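Local atomic coordinates of redox-sensing transcriptional repressor Rex (Thermoanaerobacter ethanolicus, PDB entry 3WG9), a protein that probably represses transcription according to the cellular NADH/NAD(+) balance, binding DNA as a homodimer in which winged-helix domains are joined to Rossmann domains. Residues Arg17-Arg20 against Tyr21-Leu25; Arg36-Ser39 against Glu40-Val44; Tyr72-Leu75 against Thr76-Leu79. All coordinates share one frame; numbering follows the deposited sequence.

Interaction 1 (Arg17-Arg20 against Tyr21-Leu25)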
loop_
_atom_site.group_PDB
_atom_site.type_symbol
_atom_site.label_atom_id
_atom_site.label_comp_id
_atom_site.label_asym_id
_atom_site.label_seq_id
_atom_site.Cartn_x
_atom_site.Cartn_y
_atom_site.Cartn_z
ATOM N N ARG B 17 11.057 -1.255 3.327
ATOM C CA ARG B 17 11.558 0.017 2.783
ATOM C C ARG B 17 13.090 -0.039 2.662
ATOM O O ARG B 17 13.652 0.301 1.608
ATOM C CB ARG B 17 11.141 1.194 3.655
ATOM C CG ARG B 17 9.614 1.334 3.876
ATOM C CD ARG B 17 9.325 2.589 4.732
ATOM N NE ARG B 17 9.921 3.770 4.103
ATOM C CZ ARG B 17 10.591 4.722 4.760
ATOM N NH1 ARG B 17 10.771 4.643 6.071
ATOM N NH2 ARG B 17 11.057 5.769 4.101
ATOM N N TYR B 18 13.799 -0.586 3.669
ATOM C CA TYR B 18 15.264 -0.680 3.467
ATOM C C TYR B 18 15.593 -1.594 2.301
ATOM O O TYR B 18 16.455 -1.275 1.457
ATOM C CB TYR B 18 15.941 -1.225 4.716
ATOM C CG TYR B 18 15.649 -0.463 5.991
ATOM C CD1 TYR B 18 15.470 0.919 6.005
ATOM C CD2 TYR B 18 15.630 -1.132 7.199
ATOM C CE1 TYR B 18 15.244 1.611 7.197
ATOM C CE2 TYR B 18 15.451 -0.451 8.389
ATOM C CZ TYR B 18 15.238 0.913 8.394
ATOM O OH TYR B 18 14.996 1.517 9.615
ATOM N N HIS B 19 14.899 -2.738 2.212
ATOM C CA HIS B 19 15.185 -3.756 1.176
ATOM C C HIS B 19 14.973 -3.139 -0.230
ATOM O O HIS B 19 15.764 -3.306 -1.164
ATOM C CB HIS B 19 14.174 -4.910 1.396
ATOM C CG HIS B 19 14.370 -6.084 0.496
ATOM N ND1 HIS B 19 13.644 -6.267 -0.669
ATOM C CD2 HIS B 19 15.208 -7.143 0.589
ATOM C CE1 HIS B 19 14.018 -7.396 -1.246
ATOM N NE2 HIS B 19 14.970 -7.947 -0.505
ATOM N N ARG B 20 13.876 -2.433 -0.402
ATOM C CA ARG B 20 13.533 -1.849 -1.710
ATOM C C ARG B 20 14.550 -0.760 -2.156
ATOM O O ARG B 20 14.898 -0.641 -3.322
ATOM C CB ARG B 20 12.128 -1.199 -1.570
ATOM C CG ARG B 20 11.500 -0.648 -2.897
ATOM C CD ARG B 20 9.957 -0.432 -2.786
ATOM N NE ARG B 20 9.522 0.160 -1.528
ATOM C CZ ARG B 20 9.594 1.459 -1.225
ATOM N NH1 ARG B 20 10.132 2.295 -2.099
ATOM N NH2 ARG B 20 9.165 1.950 -0.047
ATOM N N TYR B 21 14.998 0.064 -1.224
ATOM C CA TYR B 21 15.988 1.080 -1.526
ATOM C C TYR B 21 17.367 0.474 -1.877
ATOM O O TYR B 21 17.954 0.890 -2.881
ATOM C CB TYR B 21 16.103 2.137 -0.430
ATOM C CG TYR B 21 17.131 3.197 -0.745
ATOM C CD1 TYR B 21 17.058 3.919 -1.940
ATOM C CD2 TYR B 21 18.177 3.476 0.128
ATOM C CE1 TYR B 21 17.989 4.875 -2.279
ATOM C CE2 TYR B 21 19.131 4.463 -0.202
ATOM C CZ TYR B 21 19.020 5.156 -1.410
ATOM O OH TYR B 21 19.921 6.137 -1.775
ATOM N N LEU B 22 17.839 -0.504 -1.097
ATOM C CA LEU B 22 19.034 -1.306 -1.394
ATOM C C LEU B 22 18.996 -2.068 -2.726
ATOM O O LEU B 22 20.033 -2.249 -3.395
ATOM C CB LEU B 22 19.295 -2.300 -0.266
ATOM C CG LEU B 22 19.975 -1.585 0.915
ATOM C CD1 LEU B 22 19.712 -2.314 2.218
ATOM C CD2 LEU B 22 21.467 -1.411 0.677
ATOM N N GLU B 23 17.821 -2.587 -3.077
ATOM C CA GLU B 23 17.633 -3.231 -4.363
ATOM C C GLU B 23 17.955 -2.270 -5.516
ATOM O O GLU B 23 18.649 -2.629 -6.467
ATOM C CB GLU B 23 16.203 -3.799 -4.456
ATOM C CG GLU B 23 15.968 -4.685 -5.650
ATOM C CD GLU B 23 14.580 -5.344 -5.563
ATOM O OE1 GLU B 23 13.634 -4.819 -6.182
ATOM O OE2 GLU B 23 14.413 -6.321 -4.815
ATOM N N GLU B 24 17.505 -1.027 -5.406
ATOM C CA GLU B 24 17.729 -0.029 -6.432
ATOM C C GLU B 24 19.216 0.307 -6.552
ATOM O O GLU B 24 19.747 0.349 -7.657
ATOM C CB GLU B 24 16.892 1.199 -6.121
ATOM C CG GLU B 24 17.080 2.423 -7.036
ATOM C CD GLU B 24 16.246 3.607 -6.535
ATOM O OE1 GLU B 24 16.779 4.733 -6.381
ATOM O OE2 GLU B 24 15.055 3.386 -6.222
ATOM N N LEU B 25 19.891 0.468 -5.418
ATOM C CA LEU B 25 21.338 0.683 -5.375
ATOM C C LEU B 25 22.101 -0.519 -5.926
ATOM O O LEU B 25 23.092 -0.363 -6.637
ATOM C CB LEU B 25 21.806 0.984 -3.936
ATOM C CG LEU B 25 21.309 2.161 -3.084
ATOM C CD1 LEU B 25 21.865 2.043 -1.672
ATOM C CD2 LEU B 25 21.651 3.537 -3.660
#

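Interaction 2 (Arg36-Ser39 against Glu40-Val44)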
loop_
_atom_site.group_PDB
_atom_site.type_symbol
_atom_site.label_atom_id
_atom_site.label_comp_id
_atom_site.label_asym_id
_atom_site.label_seq_id
_atom_site.Cartn_x
_atom_site.Cartn_y
_atom_site.Cartn_z
ATOM N N ARG B 36 24.714 7.983 7.046
ATOM C CA ARG B 36 23.973 9.220 6.910
ATOM C C ARG B 36 23.171 9.230 5.581
ATOM O O ARG B 36 22.034 9.678 5.565
ATOM C CB ARG B 36 24.854 10.460 7.072
ATOM C CG ARG B 36 25.813 10.696 5.950
ATOM C CD ARG B 36 26.383 12.101 6.003
ATOM N NE ARG B 36 25.355 13.095 6.300
ATOM C CZ ARG B 36 25.485 14.400 6.090
ATOM N NH1 ARG B 36 26.609 14.898 5.576
ATOM N NH2 ARG B 36 24.486 15.219 6.401
ATOM N N GLU B 37 23.731 8.654 4.523
ATOM C CA GLU B 37 23.065 8.620 3.199
ATOM C C GLU B 37 21.788 7.772 3.296
ATOM O O GLU B 37 20.701 8.138 2.813
ATOM C CB GLU B 37 23.990 8.012 2.135
ATOM C CG GLU B 37 25.348 8.710 1.970
ATOM C CD GLU B 37 26.239 8.138 0.834
ATOM O OE1 GLU B 37 26.433 8.865 -0.163
ATOM O OE2 GLU B 37 26.769 6.999 0.931
ATOM N N LEU B 38 21.946 6.622 3.927
ATOM C CA LEU B 38 20.825 5.747 4.166
ATOM C C LEU B 38 19.746 6.412 4.997
ATOM O O LEU B 38 18.582 6.408 4.622
ATOM C CB LEU B 38 21.256 4.412 4.755
ATOM C CG LEU B 38 20.161 3.363 4.861
ATOM C CD1 LEU B 38 19.553 2.985 3.444
ATOM C CD2 LEU B 38 20.665 2.106 5.592
ATOM N N SER B 39 20.138 6.993 6.120
ATOM C CA SER B 39 19.203 7.699 6.992
ATOM C C SER B 39 18.472 8.808 6.234
ATOM O O SER B 39 17.251 8.941 6.321
ATOM C CB SER B 39 19.968 8.317 8.176
ATOM O OG SER B 39 19.159 9.234 8.877
ATOM N N GLU B 40 19.229 9.631 5.515
ATOM C CA GLU B 40 18.617 10.748 4.770
ATOM C C GLU B 40 17.560 10.228 3.793
ATOM O O GLU B 40 16.475 10.751 3.732
ATOM C CB GLU B 40 19.666 11.588 4.051
ATOM C CG GLU B 40 20.377 12.497 5.051
ATOM C CD GLU B 40 21.598 13.239 4.489
ATOM O OE1 GLU B 40 22.167 14.057 5.254
ATOM O OE2 GLU B 40 22.014 12.991 3.324
ATOM N N LYS B 41 17.867 9.149 3.095
ATOM C CA LYS B 41 16.931 8.576 2.141
ATOM C C LYS B 41 15.664 8.025 2.822
ATOM O O LYS B 41 14.550 8.255 2.362
ATOM C CB LYS B 41 17.605 7.489 1.321
ATOM C CG LYS B 41 16.631 6.847 0.341
ATOM C CD LYS B 41 16.421 7.654 -0.980
ATOM C CE LYS B 41 15.082 7.189 -1.630
ATOM N NZ LYS B 41 15.028 7.347 -3.116
ATOM N N MET B 42 15.833 7.338 3.951
ATOM C CA MET B 42 14.724 6.674 4.611
ATOM C C MET B 42 13.886 7.549 5.514
ATOM O O MET B 42 12.777 7.160 5.878
ATOM C CB MET B 42 15.275 5.494 5.426
ATOM C CG MET B 42 15.990 4.511 4.526
ATOM S SD MET B 42 14.836 3.656 3.367
ATOM C CE MET B 42 13.517 3.374 4.491
ATOM N N GLY B 43 14.418 8.696 5.931
ATOM C CA GLY B 43 13.688 9.510 6.873
ATOM C C GLY B 43 13.677 8.829 8.239
ATOM O O GLY B 43 12.747 9.022 9.018
ATOM N N VAL B 44 14.701 8.014 8.517
ATOM C CA VAL B 44 14.816 7.277 9.787
ATOM C C VAL B 44 16.250 7.621 10.334
ATOM O O VAL B 44 17.191 7.587 9.578
ATOM C CB VAL B 44 14.682 5.727 9.516
ATOM C CG1 VAL B 44 14.832 4.956 10.778
ATOM C CG2 VAL B 44 13.289 5.363 8.873
#

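Interaction 3 (Tyr72-Leu75 against Thr76-Leu79)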
loop_
_atom_site.group_PDB
_atom_site.type_symbol
_atom_site.label_atom_id
_atom_site.label_comp_id
_atom_site.label_asym_id
_atom_site.label_seq_id
_atom_site.Cartn_x
_atom_site.Cartn_y
_atom_site.Cartn_z
ATOM N N TYR B 72 21.605 -5.891 1.524
ATOM C CA TYR B 72 20.464 -6.335 0.734
ATOM C C TYR B 72 20.162 -7.816 0.952
ATOM O O TYR B 72 18.999 -8.200 1.191
ATOM C CB TYR B 72 20.665 -6.047 -0.758
ATOM C CG TYR B 72 19.542 -6.579 -1.594
ATOM C CD1 TYR B 72 18.323 -5.882 -1.653
ATOM C CD2 TYR B 72 19.664 -7.791 -2.289
ATOM C CE1 TYR B 72 17.266 -6.361 -2.413
ATOM C CE2 TYR B 72 18.578 -8.287 -3.056
ATOM C CZ TYR B 72 17.407 -7.539 -3.115
ATOM O OH TYR B 72 16.310 -7.958 -3.841
ATOM N N ASN B 73 21.189 -8.663 0.852
ATOM C CA ASN B 73 20.975 -10.094 1.024
ATOM C C ASN B 73 20.519 -10.455 2.437
ATOM O O ASN B 73 19.690 -11.356 2.606
ATOM C CB ASN B 73 22.210 -10.929 0.604
ATOM C CG ASN B 73 22.459 -10.896 -0.897
ATOM O OD1 ASN B 73 21.549 -10.703 -1.694
ATOM N ND2 ASN B 73 23.709 -11.084 -1.289
ATOM N N ASN B 74 21.039 -9.754 3.437
ATOM C CA ASN B 74 20.593 -9.898 4.830
ATOM C C ASN B 74 19.088 -9.565 4.935
ATOM O O ASN B 74 18.321 -10.346 5.489
ATOM C CB ASN B 74 21.411 -8.959 5.741
ATOM C CG ASN B 74 21.085 -9.093 7.253
ATOM O OD1 ASN B 74 20.853 -10.177 7.779
ATOM N ND2 ASN B 74 21.123 -7.958 7.959
ATOM N N LEU B 75 18.680 -8.426 4.391
ATOM C CA LEU B 75 17.264 -8.051 4.433
ATOM C C LEU B 75 16.334 -9.050 3.715
ATOM O O LEU B 75 15.238 -9.359 4.178
ATOM C CB LEU B 75 17.123 -6.653 3.890
ATOM C CG LEU B 75 17.652 -5.630 4.890
ATOM C CD1 LEU B 75 17.892 -4.326 4.142
ATOM C CD2 LEU B 75 16.619 -5.465 6.033
ATOM N N THR B 76 16.804 -9.615 2.619
ATOM C CA THR B 76 16.041 -10.623 1.914
ATOM C C THR B 76 15.751 -11.803 2.821
ATOM O O THR B 76 14.617 -12.312 2.869
ATOM C CB THR B 76 16.810 -11.148 0.671
ATOM O OG1 THR B 76 16.943 -10.073 -0.259
ATOM C CG2 THR B 76 16.022 -12.291 -0.004
ATOM N N LYS B 77 16.791 -12.265 3.518
ATOM C CA LYS B 77 16.676 -13.353 4.482
ATOM C C LYS B 77 15.745 -12.987 5.636
ATOM O O LYS B 77 14.910 -13.787 6.056
ATOM C CB LYS B 77 18.078 -13.693 5.053
ATOM C CG LYS B 77 18.067 -14.675 6.255
ATOM C CD LYS B 77 19.449 -15.012 6.896
ATOM C CE LYS B 77 19.955 -13.841 7.739
ATOM N NZ LYS B 77 20.486 -14.189 9.089
ATOM N N ILE B 78 15.943 -11.798 6.213
ATOM C CA ILE B 78 15.135 -11.371 7.372
ATOM C C ILE B 78 13.646 -11.317 6.960
ATOM O O ILE B 78 12.754 -11.675 7.752
ATOM C CB ILE B 78 15.593 -9.963 7.846
ATOM C CG1 ILE B 78 16.923 -10.084 8.591
ATOM C CG2 ILE B 78 14.587 -9.313 8.793
ATOM C CD1 ILE B 78 17.612 -8.673 8.646
ATOM N N LEU B 79 13.393 -10.915 5.731
ATOM C CA LEU B 79 11.984 -10.754 5.256
ATOM C C LEU B 79 11.363 -12.065 4.797
ATOM O O LEU B 79 10.205 -12.062 4.353
ATOM C CB LEU B 79 11.909 -9.749 4.091
ATOM C CG LEU B 79 12.210 -8.349 4.605
ATOM C CD1 LEU B 79 12.495 -7.449 3.415
ATOM C CD2 LEU B 79 11.026 -7.857 5.433
HETATM O O HOH W 1 19.107 -12.297 -1.662
#

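Interaction 1 (Arg17-Arg20 against Tyr21-Leu25)
The imidazole of His19 overlaps the carboxylate of Glu23 one turn further along helix 9-27. Their closest atoms are CE1 of His19 and OE2 of Glu23, 3.7 Å apart; the two planes stand 76° apart, and the oxygen comes to the ring obliquely, a loose contact without a direct bond. The stronger partners lie on helix 68-78: His19 NE2 is hydrogen-bonded to Thr76 OG1, Glu23 OE2 to Tyr72 OH, and the His19 ring stacks on Tyr72. With chi1 at -176°, His19 throws CG opposite its own backbone N, which carries the ring across to that helix.

Beneath these side chains the backbone ladder runs from each carbonyl to the N four residues on. The N of Leu22 meets O of Tyr18 at 3.0 Å in an almost straight bond (174° at the hydrogen), and Glu23 N reaches O of His19 at 2.9 Å. The next rung, Glu24 N to Arg20 O, is the exception, stretched to 3.4 Å and weak. Leu22 folds back over the preceding turn, its CD1 lying 3.5 Å from O of Tyr18. On another side of the helix CG of Leu25 rests 4.1 Å above one face of the Tyr21 ring, near its rim.

Arg20 bends at chi3 and turns its guanidinium away from Glu24 to form a salt bridge with Asp197 of the second subunit, where a sulfate ion, probably from the crystallisation liquor, lies close by, while Tyr18 OH is hydrogen-bonded to Asp52. Glu24, a zinc ligand seen in crystals of this protein though no zinc is bound to this chain, packs on Asp181 of the second subunit. A long amphipathic helix with buried and intersubunit flanks fits its place as the first helix of a winged-helix DNA-binding domain.

Interaction 2 (Arg36-Ser39 against Glu40-Val44)
Glu40 runs alongside Arg36 from the preceding turn of helix 35-42, the two pointing the same way. OE1 of Glu40 takes NH2 of Arg36 in a salt bridge of 2.8 Å, with carboxylate and guanidinium planes 62° apart, a single-oxygen bridge and not a coplanar pair. Arg36 reaches it from a crowded rotamer, chi1 70°, with a further bend at chi3. Lys41 N continues the ladder to O of Glu37 at 3.0 Å. Met42 lies beside Leu38, its CG 4.0 Å from Leu38 CD1, on the buried side.

Gly43 then leaves the helix with positive phi, a conformation that favours glycine. Its N bonds to Ser39 O at 2.9 Å, and Val44 N adds a weak second bond to that same oxygen. Val44 closes the turn through its own carbonyl: Ser39 OG donates to Val44 O at 2.7 Å, tilted 33° from the carbonyl plane. Replacing this serine by alanine removes the hydroxyl and would probably leave Val44 O without its donor, freeing the chain after the helix to shift.

Leu38 and Met42 face helix 9-27 through Tyr21 and Tyr18 respectively, Met42 O accepts a hydrogen bond from Arg17 NH2, and Leu38 and Val44 both touch Ile49 of helix 46-54, whereas Arg36 and Glu40 lie exposed.

Interaction 3 (Tyr72-Leu75 against Thr76-Leu79)
Thr76 sets its hydroxyl over one face of the Tyr72 ring, four residues back on helix 68-78, the helix that follows strand 66-67, probably part of the wing, in this winged-helix domain. OG1 of Thr76 sits 3.7 Å above the Tyr72 ring plane, shifted toward the rim beside CE2 and CZ. Thr76 chi1 of -65° places OG1 beside the backbone N, turned back along the helix, where it also comes within 3.1 Å of Tyr72 O. That carbonyl oxygen accepts the backbone bond from Thr76 N.

On a second side of the helix the Asn74 amide and the Ile78 side chain cross. CD1 of Ile78 lies 3.6 Å from ND2 of Asn74, and CE of Lys77 approaches OD1 of the same amide at 3.8 Å. Leu75 CD2 meets Ile78 CD1 more loosely, at 4.3 Å. Leu79 turns back over the last turn, its CG packed against Leu75 O while its N bonds to that same oxygen.

Further out, neighbours pack on several of these groups. Glu23 and His19 of helix 9-27 take the polar ends of Tyr72 and Thr76, Tyr18 of that helix meets Leu75, Phe59 touches Asn74, and Phe56 touches Ile78. The second subunit closes the far end: its Tyr204 packs on Ile78 and Leu79, and its Ser203 OG is hydrogen-bonded to Leu79 O. Between Asn73 and Thr76 a water donates to Asn73 OD1 at 2.9 Å, and the oxygen of this water lies 3.4 Å from Thr76 OG1 in a weak bond.

In the fold
All three contacts lie in the winged-helix part of the chain, each on one helix, and follow in series: 17-25, then 36-44, then 72-79. Helix 9-27 is the hub. Interaction 1 is centred about 12 Å from interaction 2 and about 11 Å from interaction 3, touching both, whereas the centres of interactions 2 and 3 are about 18 Å apart and their nearest atoms about 7 Å. Helices 35-42 and 68-78 therefore pack on different flanks of helix 9-27. Interactions 1 and 3 also reach the second subunit, so helices 9-27 and 68-78 both contribute to the dimer interface, and the predicted helix-turn-helix region is in direct contact with the other subunit of the homodimer.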